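ZYG-9 (Caenorhabditis elegans, PDB 2OF3) organizes microtubules and spindle poles during mitosis and meiosis in one-cell embryos, and probably binds tubulin through TOG domains such as this one. Local coordinates at residues R14-E17 with E18-K22; T123-S126 with Q127-S131; W91-L94 with R95-E98; L82-S85 with D86-L89; L166-T169 with P170-L173. All coordinates share one frame; numbering follows the deposited sequence.

Contact 1. Residues R14-E17 with E18-K22; sequences RIKE and EKQLK
Ile15 and Lys19 run side by side on the face of helix 10-19 that turns toward helix 127-139. CG2 of Ile15 meets CE of Lys19 at 3.9 Å, so the isoleucine branch lies against the aliphatic part of the lysine. That chain stays extended as far as CE and bends only at its last torsion, where NZ forms a salt bridge with Glu128. This is the covered side of the contact, and a branched apolar residue suits it, since Ile15 is also packed against Ser126, Glu128 and Glu129. Beneath the side chains the helix closes regularly, Lys19 N donating to Ile15 O at 3.0 Å and Gln20 N to Lys16 O at 2.9 Å. The last turn then ends in a Schellman motif: Leu21 takes a positive phi of 61°, its N bonds back to Glu18 O, and Lys22 N reaches Glu17 O at 2.9 Å.

On the solvent side, water links the polar ends. NE2 of Gln20 lies 3.5 Å from CG of Lys16, the amide set against methylenes, while a water accepts from Gln20 NE2 and, weakly, from Lys16 NZ, whose stronger partner is Gln13. The opposite charges of Glu17 and Lys22 are not in contact: Glu17 OE2 and Lys22 NZ are 5.5 Å apart, and a single water hydrogen-bonded to both spans them, Glu17 OE2 also accepting from Gln13. The chemistry implies a division of labour, with direct charge pairing on the side facing helix 127-139 and water-mediated, probably weaker, attraction at the surface.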
loop_
_atom_site.group_PDB
_atom_site.type_symbol
_atom_site.label_atom_id
_atom_site.label_comp_id
_atom_site.label_asym_id
_atom_site.label_seq_id
_atom_site.Cartn_x
_atom_site.Cartn_y
_atom_site.Cartn_z
ATOM N N ARG A 14 6.394 -0.218 20.777
ATOM C CA ARG A 14 5.908 0.880 19.917
ATOM C C ARG A 14 4.446 0.714 19.573
ATOM O O ARG A 14 3.711 1.723 19.642
ATOM C CB ARG A 14 6.743 1.075 18.651
ATOM C CG ARG A 14 8.182 1.448 18.963
ATOM C CD ARG A 14 8.920 1.827 17.632
ATOM N NE ARG A 14 9.167 0.643 16.781
ATOM C CZ ARG A 14 10.206 -0.160 16.903
ATOM N NH1 ARG A 14 11.110 0.014 17.876
ATOM N NH2 ARG A 14 10.318 -1.184 16.088
ATOM N N ILE A 15 4.016 -0.512 19.227
ATOM C CA ILE A 15 2.608 -0.795 18.940
ATOM C C ILE A 15 1.740 -0.527 20.177
ATOM O O ILE A 15 0.696 0.118 20.102
ATOM C CB ILE A 15 2.346 -2.246 18.492
ATOM C CG1 ILE A 15 3.104 -2.593 17.200
ATOM C CG2 ILE A 15 0.871 -2.467 18.233
ATOM C CD1 ILE A 15 2.990 -1.555 16.109
ATOM N N LYS A 16 2.175 -1.014 21.319
ATOM C CA LYS A 16 1.448 -0.768 22.554
ATOM C C LYS A 16 1.351 0.725 22.914
ATOM O O LYS A 16 0.269 1.178 23.275
ATOM C CB LYS A 16 2.121 -1.546 23.675
ATOM C CG LYS A 16 1.665 -1.101 25.019
ATOM C CD LYS A 16 2.366 -1.894 26.067
ATOM C CE LYS A 16 3.507 -1.092 26.625
ATOM N NZ LYS A 16 4.254 -1.999 27.580
ATOM N N GLU A 17 2.449 1.490 22.808
ATOM C CA GLU A 17 2.433 2.931 23.099
ATOM C C GLU A 17 1.492 3.670 22.174
ATOM O O GLU A 17 0.804 4.558 22.626
ATOM C CB GLU A 17 3.847 3.512 23.050
ATOM C CG GLU A 17 4.689 3.031 24.223
ATOM C CD GLU A 17 6.085 3.674 24.347
ATOM O OE1 GLU A 17 6.489 4.495 23.469
ATOM O OE2 GLU A 17 6.789 3.306 25.348
ATOM N N GLU A 18 1.398 3.283 20.897
ATOM C CA GLU A 18 0.445 3.903 19.975
ATOM C C GLU A 18 -1.011 3.603 20.406
ATOM O O GLU A 18 -1.886 4.506 20.405
ATOM C CB GLU A 18 0.682 3.445 18.496
ATOM C CG GLU A 18 -0.291 4.190 17.569
ATOM C CD GLU A 18 0.024 3.999 16.112
ATOM O OE1 GLU A 18 1.181 3.584 15.844
ATOM O OE2 GLU A 18 -0.885 4.263 15.242
ATOM N N LYS A 19 -1.275 2.343 20.773
ATOM C CA LYS A 19 -2.624 1.985 21.258
ATOM C C LYS A 19 -2.999 2.727 22.564
ATOM O O LYS A 19 -4.200 3.037 22.809
ATOM C CB LYS A 19 -2.770 0.479 21.450
ATOM C CG LYS A 19 -2.659 -0.365 20.161
ATOM C CD LYS A 19 -2.842 -1.820 20.592
ATOM C CE LYS A 19 -2.787 -2.805 19.420
ATOM N NZ LYS A 19 -3.974 -2.546 18.508
ATOM N N GLN A 20 -1.997 3.005 23.385
ATOM C CA GLN A 20 -2.121 3.772 24.629
ATOM C C GLN A 20 -2.254 5.254 24.407
ATOM O O GLN A 20 -2.384 5.999 25.396
ATOM C CB GLN A 20 -0.932 3.538 25.564
ATOM C CG GLN A 20 -1.003 2.157 26.158
ATOM C CD GLN A 20 0.265 1.761 26.824
ATOM O OE1 GLN A 20 1.306 2.345 26.568
ATOM N NE2 GLN A 20 0.205 0.725 27.672
ATOM N N LEU A 21 -2.284 5.671 23.133
ATOM C CA LEU A 21 -2.368 7.081 22.721
ATOM C C LEU A 21 -1.177 7.873 23.203
ATOM O O LEU A 21 -1.293 9.057 23.540
ATOM C CB LEU A 21 -3.710 7.742 23.131
ATOM C CG LEU A 21 -4.989 6.934 22.896
ATOM C CD1 LEU A 21 -6.208 7.757 23.442
ATOM C CD2 LEU A 21 -5.167 6.541 21.384
ATOM N N LYS A 22 -0.017 7.234 23.188
ATOM C CA LYS A 22 1.215 7.839 23.603
ATOM C C LYS A 22 2.194 8.005 22.429
ATOM O O LYS A 22 3.355 8.376 22.621
ATOM C CB LYS A 22 1.808 7.000 24.738
ATOM C CG LYS A 22 1.119 7.313 26.081
ATOM C CD LYS A 22 1.552 6.300 27.141
ATOM C CE LYS A 22 3.045 6.371 27.462
ATOM N NZ LYS A 22 3.350 5.878 28.812
HETATM O O HOH W 1 3.656 2.538 16.599
HETATM O O HOH W 2 2.133 -0.624 29.981
HETATM O O HOH W 3 5.635 4.350 27.535
#

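Contact 2. Residues T123-S126 with Q127-S131; sequences TPMS and QEEVS
A capping box opens helix 127-139, with Ser126 as N-cap and Glu129 three residues on as its partner. Glu129 N donates to Ser126 OG at 3.1 Å, and Ser126 N donates to Glu129 OE1 at 3.0 Å in a nearly straight bond of 172°. The serine hydroxyl closes the exchange by donating a hydrogen bond to the same carboxylate oxygen, OG to OE1 being 2.9 Å. The two donors reach OE1 differently: OG is received on the anti lone pair of OE1, the one directed away from OE2, whereas the backbone N comes from well above the carboxylate plane. With chi1 at 63°, OG of Ser126 sits between its own N and carbonyl carbon, a setting that brings it over the first turn to meet Glu129 N. A short hydroxyl residue suits an N-cap for this reason.

The other carboxylate oxygen is held as well. One water donates to Glu129 OE2 at 2.6 Å and to Pro124 O at 2.9 Å, tying the incoming loop to the helix, and Lys11 makes a weak, long ion pair with OE2. The negative group lies beside the start of the helix, where the dipole would probably stabilise its charge. Val130 N bonds to Ser126 O at 3.0 Å, completing the first turn. Met125 CB touches Val130 CG2 at 3.9 Å, a hydrophobic staple beside the box, and the methionine goes on to Leu159 and Val162 of helix 146-163. Capping box and staple together are typical of helix N-termini; here they start helix 127-139 of the all-helical TOG domain.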
loop_
_atom_site.group_PDB
_atom_site.type_symbol
_atom_site.label_atom_id
_atom_site.label_comp_id
_atom_site.label_asym_id
_atom_site.label_seq_id
_atom_site.Cartn_x
_atom_site.Cartn_y
_atom_site.Cartn_z
ATOM N N THR A 123 5.681 -13.016 9.985
ATOM C CA THR A 123 5.632 -12.017 11.041
ATOM C C THR A 123 4.282 -11.311 10.973
ATOM O O THR A 123 3.886 -10.839 9.897
ATOM C CB THR A 123 6.788 -11.027 10.895
ATOM O OG1 THR A 123 8.010 -11.736 11.154
ATOM C CG2 THR A 123 6.674 -9.891 11.909
ATOM N N PRO A 124 3.547 -11.246 12.111
ATOM C CA PRO A 124 2.260 -10.529 12.014
ATOM C C PRO A 124 2.473 -9.014 11.801
ATOM O O PRO A 124 3.415 -8.419 12.347
ATOM C CB PRO A 124 1.592 -10.795 13.362
ATOM C CG PRO A 124 2.459 -11.762 14.093
ATOM C CD PRO A 124 3.820 -11.750 13.475
ATOM N N MET A 125 1.622 -8.393 10.980
ATOM C CA MET A 125 1.630 -6.942 10.808
ATOM C C MET A 125 0.377 -6.419 11.524
ATOM O O MET A 125 -0.714 -6.835 11.164
ATOM C CB MET A 125 1.549 -6.584 9.315
ATOM C CG MET A 125 2.822 -6.465 8.582
ATOM S SD MET A 125 2.579 -5.769 6.939
ATOM C CE MET A 125 3.008 -4.077 7.128
ATOM N N SER A 126 0.532 -5.553 12.540
ATOM C CA SER A 126 -0.578 -4.983 13.271
ATOM C C SER A 126 -1.394 -4.054 12.381
ATOM O O SER A 126 -0.921 -3.589 11.345
ATOM C CB SER A 126 -0.047 -4.200 14.482
ATOM O OG SER A 126 0.789 -3.080 14.067
ATOM N N GLN A 127 -2.614 -3.746 12.784
ATOM C CA GLN A 127 -3.438 -2.820 12.040
ATOM C C GLN A 127 -2.733 -1.451 11.937
ATOM O O GLN A 127 -2.778 -0.781 10.886
ATOM C CB GLN A 127 -4.760 -2.700 12.792
ATOM C CG GLN A 127 -5.781 -1.773 12.182
ATOM C CD GLN A 127 -7.264 -2.171 12.586
ATOM O OE1 GLN A 127 -7.522 -2.611 13.742
ATOM N NE2 GLN A 127 -8.223 -2.008 11.632
ATOM N N GLU A 128 -2.036 -1.071 13.014
ATOM C CA GLU A 128 -1.301 0.174 13.070
ATOM C C GLU A 128 -0.186 0.233 12.032
ATOM O O GLU A 128 -0.033 1.251 11.387
ATOM C CB GLU A 128 -0.686 0.391 14.461
ATOM C CG GLU A 128 -1.745 0.684 15.591
ATOM C CD GLU A 128 -2.490 -0.542 16.063
ATOM O OE1 GLU A 128 -2.097 -1.721 15.819
ATOM O OE2 GLU A 128 -3.531 -0.329 16.701
ATOM N N GLU A 129 0.607 -0.833 11.922
ATOM C CA GLU A 129 1.681 -0.882 10.927
ATOM C C GLU A 129 1.143 -0.850 9.509
ATOM O O GLU A 129 1.702 -0.148 8.658
ATOM C CB GLU A 129 2.473 -2.157 11.039
ATOM C CG GLU A 129 3.166 -2.299 12.307
ATOM C CD GLU A 129 3.774 -3.700 12.465
ATOM O OE1 GLU A 129 3.204 -4.496 13.333
ATOM O OE2 GLU A 129 4.805 -3.925 11.703
ATOM N N VAL A 130 0.092 -1.621 9.256
ATOM C CA VAL A 130 -0.575 -1.644 7.942
ATOM C C VAL A 130 -1.088 -0.268 7.532
ATOM O O VAL A 130 -0.850 0.198 6.416
ATOM C CB VAL A 130 -1.733 -2.719 7.866
ATOM C CG1 VAL A 130 -2.313 -2.748 6.460
ATOM C CG2 VAL A 130 -1.215 -4.134 8.135
ATOM N N SER A 131 -1.795 0.382 8.433
ATOM C CA SER A 131 -2.438 1.681 8.176
ATOM C C SER A 131 -1.425 2.756 8.018
ATOM O O SER A 131 -1.660 3.709 7.318
ATOM C CB SER A 131 -3.269 2.071 9.416
ATOM O OG SER A 131 -4.575 1.715 9.097
HETATM O O HOH W 4 5.471 -6.488 11.757
#

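Contact 3. Residues W91-L94 with R95-E98; sequences WCTL and RFFE
Arg95 crosses the face of Trp91 in a CH-pi contact: CG of Arg95 stands 4.0 Å from the centroid of the six-membered indole ring, 18° off the normal. NE of Arg95 follows over the same ring, 3.4 Å from Trp91 CZ2. The guanidinium does not lie flat, its plane turned 69° from the ring, so that an edge faces the indole while Leu94 CB covers one of its faces. Bends at chi2 and chi3 curl the arginine chain back over the indole. A long chain, apolar along its length and charged at its end, suits such a place.

Carbonyls meeting phenyl rings form a second group. Cys92 O sits over the face of Phe96, 3.5 Å from CD1, whereas Thr93 O comes in the plane of Phe97, at its edge, 3.2 Å from CD2.

Among the hydrogen bonds, those from Arg95 N and Phe96 N are weak. Phe97 N donates to Leu94 O at 3.2 Å from above the carbonyl plane, and a water donates to that same oxygen.

Around this end of helix 85-95, Trp91 NE1 bonds to Leu55 O, Cys92 and Phe96 pack on helix 101-120, Phe96 also reaches Phe133 and Tyr136 of helix 127-139, and Leu94 rests on helix 33-44.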
loop_
_atom_site.group_PDB
_atom_site.type_symbol
_atom_site.label_atom_id
_atom_site.label_comp_id
_atom_site.label_asym_id
_atom_site.label_seq_id
_atom_site.Cartn_x
_atom_site.Cartn_y
_atom_site.Cartn_z
ATOM N N TRP A 91 9.704 5.837 7.484
ATOM C CA TRP A 91 10.728 6.634 6.810
ATOM C C TRP A 91 10.551 6.600 5.285
ATOM O O TRP A 91 10.669 7.628 4.643
ATOM C CB TRP A 91 12.114 6.130 7.222
ATOM C CG TRP A 91 13.211 6.986 6.637
ATOM C CD1 TRP A 91 13.744 8.133 7.180
ATOM C CD2 TRP A 91 13.877 6.780 5.352
ATOM N NE1 TRP A 91 14.709 8.633 6.325
ATOM C CE2 TRP A 91 14.820 7.835 5.204
ATOM C CE3 TRP A 91 13.764 5.800 4.324
ATOM C CZ2 TRP A 91 15.678 7.949 4.049
ATOM C CZ3 TRP A 91 14.616 5.896 3.180
ATOM C CH2 TRP A 91 15.560 6.982 3.061
ATOM N N CYS A 92 10.274 5.436 4.703
ATOM C CA CYS A 92 9.964 5.304 3.286
ATOM C C CYS A 92 8.731 6.131 2.891
ATOM O O CYS A 92 8.751 6.738 1.819
ATOM C CB CYS A 92 9.753 3.823 2.903
ATOM S SG CYS A 92 11.299 2.784 2.989
ATOM N N THR A 93 7.682 6.220 3.735
ATOM C CA THR A 93 6.540 7.044 3.363
ATOM C C THR A 93 6.912 8.519 3.213
ATOM O O THR A 93 6.290 9.221 2.414
ATOM C CB THR A 93 5.303 6.935 4.341
ATOM O OG1 THR A 93 5.683 7.467 5.617
ATOM C CG2 THR A 93 4.846 5.498 4.519
ATOM N N LEU A 94 7.893 9.001 3.994
ATOM C CA LEU A 94 8.375 10.387 3.897
ATOM C C LEU A 94 8.977 10.636 2.511
ATOM O O LEU A 94 8.754 11.708 1.901
ATOM C CB LEU A 94 9.409 10.664 4.990
ATOM C CG LEU A 94 9.004 10.575 6.465
ATOM C CD1 LEU A 94 10.172 10.998 7.299
ATOM C CD2 LEU A 94 7.812 11.447 6.744
ATOM N N ARG A 95 9.705 9.640 2.015
ATOM C CA ARG A 95 10.207 9.626 0.638
ATOM C C ARG A 95 9.149 9.596 -0.419
ATOM O O ARG A 95 9.404 10.045 -1.517
ATOM C CB ARG A 95 11.183 8.469 0.384
ATOM C CG ARG A 95 12.337 8.405 1.368
ATOM C CD ARG A 95 13.154 9.706 1.343
ATOM N NE ARG A 95 13.360 10.068 2.727
ATOM C CZ ARG A 95 13.019 11.207 3.296
ATOM N NH1 ARG A 95 12.524 12.193 2.620
ATOM N NH2 ARG A 95 13.248 11.349 4.570
ATOM N N PHE A 96 7.950 9.119 -0.128
ATOM C CA PHE A 96 6.848 9.188 -1.097
ATOM C C PHE A 96 6.353 10.600 -1.412
ATOM O O PHE A 96 5.638 10.789 -2.394
ATOM C CB PHE A 96 5.652 8.281 -0.681
ATOM C CG PHE A 96 5.990 6.810 -0.622
ATOM C CD1 PHE A 96 7.126 6.305 -1.268
ATOM C CD2 PHE A 96 5.187 5.921 0.090
ATOM C CE1 PHE A 96 7.473 4.926 -1.203
ATOM C CE2 PHE A 96 5.499 4.540 0.166
ATOM C CZ PHE A 96 6.665 4.040 -0.493
ATOM N N PHE A 97 6.721 11.590 -0.608
ATOM C CA PHE A 97 6.242 12.957 -0.809
ATOM C C PHE A 97 7.224 13.841 -1.629
ATOM O O PHE A 97 6.855 14.887 -2.163
ATOM C CB PHE A 97 5.882 13.568 0.549
ATOM C CG PHE A 97 4.574 13.047 1.076
ATOM C CD1 PHE A 97 3.387 13.708 0.791
ATOM C CD2 PHE A 97 4.521 11.854 1.786
ATOM C CE1 PHE A 97 2.168 13.227 1.216
ATOM C CE2 PHE A 97 3.285 11.359 2.257
ATOM C CZ PHE A 97 2.102 12.051 1.967
ATOM N N GLU A 98 8.460 13.392 -1.741
ATOM C CA GLU A 98 9.446 14.016 -2.581
ATOM C C GLU A 98 9.371 13.533 -4.030
ATOM O O GLU A 98 8.908 12.431 -4.319
ATOM C CB GLU A 98 10.779 13.686 -1.973
ATOM C CG GLU A 98 10.847 14.354 -0.636
ATOM C CD GLU A 98 11.787 13.695 0.322
ATOM O OE1 GLU A 98 12.528 12.759 -0.087
ATOM O OE2 GLU A 98 11.758 14.125 1.506
HETATM O O HOH W 5 8.999 14.186 2.816
#

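Contact 4. Residues L82-S85 with D86-L89; sequences LSNS and DLLL
Asn84 and Leu87 meet at an angle, the amide oxygen OD1 lying 4.0 Å from the leucine methyl CD1. Asn84 is the junction residue between helices 78-83 and 85-95: its phi of -116° breaks the first helix, and it occupies the N-cap position of the second. Its side chain caps nothing there; chi1 of -65° puts CG beside the backbone N, and ND2 turns back to Ser80 O and to Ser6. Asparagine tolerates such a break and also carries an amide to tie it to the preceding turn.

The leucines that follow are set against carbonyls more than against side chains. Leu88 points toward the junction, with CG 3.4 Å from Asn84 O, while its N donates to that oxygen at 2.9 Å, nearly in line with the C=O bond. One residue further on, CG of Leu89 lies 3.2 Å from Ser85 O, which its N grips at 2.9 Å. Leu87 N adds a weak bond to Asn84 O. The first carbonyls of the new helix are thus bonded by N-H groups and shielded by apolar branches.

Ser85 and Asp86 turn their polar groups to helix 10-19. Lys11 NZ bonds to Ser85 OG and Leu82 O, and Arg14 forms a salt bridge with Asp86. Ser85 and Asp86 are buried, so the carboxylate is probably kept charged by its arginine partner. The bonds from Lys11 and Arg14 probably offset the cost of burying these polar groups, and they tie helix 10-19 to the junction of helices 78-83 and 85-95.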
loop_
_atom_site.group_PDB
_atom_site.type_symbol
_atom_site.label_atom_id
_atom_site.label_comp_id
_atom_site.label_asym_id
_atom_site.label_seq_id
_atom_site.Cartn_x
_atom_site.Cartn_y
_atom_site.Cartn_z
ATOM N N LEU A 82 13.458 -6.678 10.040
ATOM C CA LEU A 82 12.200 -7.129 10.639
ATOM C C LEU A 82 11.854 -6.424 11.967
ATOM O O LEU A 82 10.695 -5.975 12.153
ATOM C CB LEU A 82 12.233 -8.640 10.929
ATOM C CG LEU A 82 11.880 -9.452 9.715
ATOM C CD1 LEU A 82 12.283 -10.865 10.069
ATOM C CD2 LEU A 82 10.325 -9.350 9.335
ATOM N N SER A 83 12.843 -6.339 12.875
ATOM C CA SER A 83 12.647 -5.742 14.204
ATOM C C SER A 83 12.186 -4.296 14.080
ATOM O O SER A 83 11.454 -3.808 14.933
ATOM C CB SER A 83 13.960 -5.714 14.983
ATOM O OG SER A 83 14.336 -7.018 15.383
ATOM N N ASN A 84 12.622 -3.632 13.017
ATOM C CA ASN A 84 12.401 -2.197 12.802
ATOM C C ASN A 84 11.546 -1.885 11.593
ATOM O O ASN A 84 11.522 -0.750 11.139
ATOM C CB ASN A 84 13.774 -1.463 12.750
ATOM C CG ASN A 84 14.467 -1.549 14.045
ATOM O OD1 ASN A 84 14.058 -0.909 15.038
ATOM N ND2 ASN A 84 15.460 -2.415 14.121
ATOM N N SER A 85 10.816 -2.884 11.104
ATOM C CA SER A 85 10.042 -2.765 9.870
ATOM C C SER A 85 9.065 -1.615 9.927
ATOM O O SER A 85 8.924 -0.860 8.941
ATOM C CB SER A 85 9.276 -4.043 9.543
ATOM O OG SER A 85 8.188 -4.301 10.470
ATOM N N ASP A 86 8.400 -1.448 11.059
ATOM C CA ASP A 86 7.433 -0.372 11.202
ATOM C C ASP A 86 8.087 1.010 11.027
ATOM O O ASP A 86 7.520 1.884 10.384
ATOM C CB ASP A 86 6.673 -0.518 12.547
ATOM C CG ASP A 86 7.592 -0.428 13.787
ATOM O OD1 ASP A 86 8.610 -1.174 13.838
ATOM O OD2 ASP A 86 7.302 0.379 14.748
ATOM N N LEU A 87 9.281 1.204 11.554
ATOM C CA LEU A 87 9.954 2.521 11.498
ATOM C C LEU A 87 10.568 2.745 10.153
ATOM O O LEU A 87 10.586 3.877 9.665
ATOM C CB LEU A 87 11.042 2.614 12.580
ATOM C CG LEU A 87 10.543 2.398 14.037
ATOM C CD1 LEU A 87 11.743 2.367 15.047
ATOM C CD2 LEU A 87 9.551 3.500 14.420
ATOM N N LEU A 88 11.072 1.673 9.542
ATOM C CA LEU A 88 11.674 1.791 8.200
ATOM C C LEU A 88 10.631 2.084 7.177
ATOM O O LEU A 88 10.845 2.955 6.332
ATOM C CB LEU A 88 12.463 0.534 7.845
ATOM C CG LEU A 88 13.714 0.304 8.701
ATOM C CD1 LEU A 88 14.333 -1.025 8.295
ATOM C CD2 LEU A 88 14.742 1.487 8.676
ATOM N N LEU A 89 9.466 1.436 7.262
ATOM C CA LEU A 89 8.388 1.721 6.334
ATOM C C LEU A 89 7.871 3.136 6.515
ATOM O O LEU A 89 7.585 3.810 5.518
ATOM C CB LEU A 89 7.269 0.655 6.421
ATOM C CG LEU A 89 7.718 -0.759 5.963
ATOM C CD1 LEU A 89 6.600 -1.736 6.348
ATOM C CD2 LEU A 89 7.965 -0.837 4.445
#

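Contact 5. Residues L166-T169 with P170-L173; sequences LKMT and PMLL
Thr169 and Leu173 are a turn apart on helix 165-174, and the threonine can be followed outward. Its CB lies against the proline that comes next, 3.5 Å from Pro170 CD. Beyond CB the branches part. CG2, anti to the backbone N, reaches Leu173 CD1 at 3.9 Å, the two side chains crossing at a slant. OG1 has a chi1 of -61°, which sets it on the N side, where it bonds back to Pro165 O. A beta-branched residue with one apolar and one polar arm thus serves the next turn and the previous one.

Pro170 kinks the helix, having no N-H to offer Leu166 O; its CD stands 3.2 Å from that oxygen instead. Met171 N makes only a weak bond, to Met168 O, and regular pairing returns with Leu172 N to Met168 O at 3.1 Å, in the carbonyl plane, and Leu173 N to Thr169 O at 2.7 Å.

On the inner side, Met168 SD and Met171 CE touch at 4.2 Å, and Leu172 CD1 approaches Met168 CB at 4.4 Å. The flexible methionines fit between helices: Met168 and Leu172 pack on Tyr194 of helix 181-198, Met171 on helix 127-139. The helix therefore does without the regular bonds at both Pro170 and Met171, with the proline on its exposed side, while the Thr169-Leu173 and Met168-Met171 contacts and the Thr169 OG1 bond bridge the kinked region.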
loop_
_atom_site.group_PDB
_atom_site.type_symbol
_atom_site.label_atom_id
_atom_site.label_comp_id
_atom_site.label_asym_id
_atom_site.label_seq_id
_atom_site.Cartn_x
_atom_site.Cartn_y
_atom_site.Cartn_z
ATOM N N LEU A 166 -9.608 -8.879 2.694
ATOM C CA LEU A 166 -10.594 -8.212 3.523
ATOM C C LEU A 166 -10.058 -6.987 4.215
ATOM O O LEU A 166 -10.758 -6.004 4.335
ATOM C CB LEU A 166 -11.242 -9.199 4.528
ATOM C CG LEU A 166 -12.244 -8.599 5.542
ATOM C CD1 LEU A 166 -13.500 -7.998 4.855
ATOM C CD2 LEU A 166 -12.654 -9.655 6.572
ATOM N N LYS A 167 -8.831 -7.028 4.711
ATOM C CA LYS A 167 -8.280 -5.840 5.369
ATOM C C LYS A 167 -7.626 -4.857 4.394
ATOM O O LYS A 167 -7.488 -3.702 4.736
ATOM C CB LYS A 167 -7.230 -6.211 6.438
ATOM C CG LYS A 167 -7.744 -6.959 7.670
ATOM C CD LYS A 167 -8.570 -6.066 8.598
ATOM C CE LYS A 167 -8.952 -6.790 9.953
ATOM N NZ LYS A 167 -7.796 -7.649 10.488
ATOM N N MET A 168 -7.199 -5.300 3.202
ATOM C CA MET A 168 -6.649 -4.402 2.181
ATOM C C MET A 168 -7.704 -3.561 1.468
ATOM O O MET A 168 -7.474 -2.393 1.155
ATOM C CB MET A 168 -5.858 -5.217 1.143
ATOM C CG MET A 168 -4.419 -5.729 1.606
ATOM S SD MET A 168 -3.141 -4.495 1.972
ATOM C CE MET A 168 -2.716 -4.070 0.310
ATOM N N THR A 169 -8.871 -4.147 1.217
ATOM C CA THR A 169 -9.873 -3.550 0.312
ATOM C C THR A 169 -10.387 -2.212 0.770
ATOM O O THR A 169 -10.519 -1.321 -0.067
ATOM C CB THR A 169 -10.999 -4.541 0.002
ATOM O OG1 THR A 169 -10.409 -5.668 -0.638
ATOM C CG2 THR A 169 -12.110 -3.941 -0.929
ATOM N N PRO A 170 -10.669 -2.026 2.087
ATOM C CA PRO A 170 -11.103 -0.682 2.550
ATOM C C PRO A 170 -10.115 0.462 2.181
ATOM O O PRO A 170 -10.544 1.601 1.855
ATOM C CB PRO A 170 -11.177 -0.857 4.095
ATOM C CG PRO A 170 -11.386 -2.318 4.321
ATOM C CD PRO A 170 -10.666 -3.026 3.190
ATOM N N MET A 171 -8.805 0.184 2.215
ATOM C CA MET A 171 -7.785 1.188 1.866
ATOM C C MET A 171 -7.774 1.376 0.348
ATOM O O MET A 171 -7.601 2.493 -0.128
ATOM C CB MET A 171 -6.404 0.714 2.358
ATOM C CG MET A 171 -6.222 0.868 3.945
ATOM S SD MET A 171 -4.694 0.293 4.674
ATOM C CE MET A 171 -4.713 -1.366 4.223
ATOM N N LEU A 172 -7.934 0.279 -0.406
ATOM C CA LEU A 172 -8.028 0.357 -1.871
ATOM C C LEU A 172 -9.287 1.119 -2.287
ATOM O O LEU A 172 -9.204 1.956 -3.198
ATOM C CB LEU A 172 -8.000 -1.023 -2.505
ATOM C CG LEU A 172 -6.643 -1.702 -2.425
ATOM C CD1 LEU A 172 -6.908 -3.167 -2.624
ATOM C CD2 LEU A 172 -5.675 -1.130 -3.516
ATOM N N LEU A 173 -10.422 0.894 -1.596
ATOM C CA LEU A 173 -11.660 1.691 -1.829
ATOM C C LEU A 173 -11.455 3.130 -1.514
ATOM O O LEU A 173 -11.873 4.030 -2.294
ATOM C CB LEU A 173 -12.915 1.099 -1.106
ATOM C CG LEU A 173 -13.371 -0.301 -1.554
ATOM C CD1 LEU A 173 -14.420 -0.868 -0.583
ATOM C CD2 LEU A 173 -13.939 -0.332 -3.053
#

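Contacts 1, 2 and 4 form one cluster, centred on the join between helix 10-19 and the helices behind it. Contacts 1 and 2 are 13 Å apart between centres and joined by Lys19 NZ to Glu128 OE2 at 2.9 Å; Arg14 NE to Asp86 OD2 at 2.8 Å ties contact 1 to contact 4. Contacts 2 and 4, with centres 11 Å apart, meet where Glu129 CG lies 3.9 Å from Asp86 CB. Contact 3 continues helix 85-95 from contact 4, its centre 14 Å further on. Contact 5 joins the group through contact 2, Val130 CG1 lying 3.6 Å from Met171 CE, and stays about 11 Å from contact 3 at the nearest atoms.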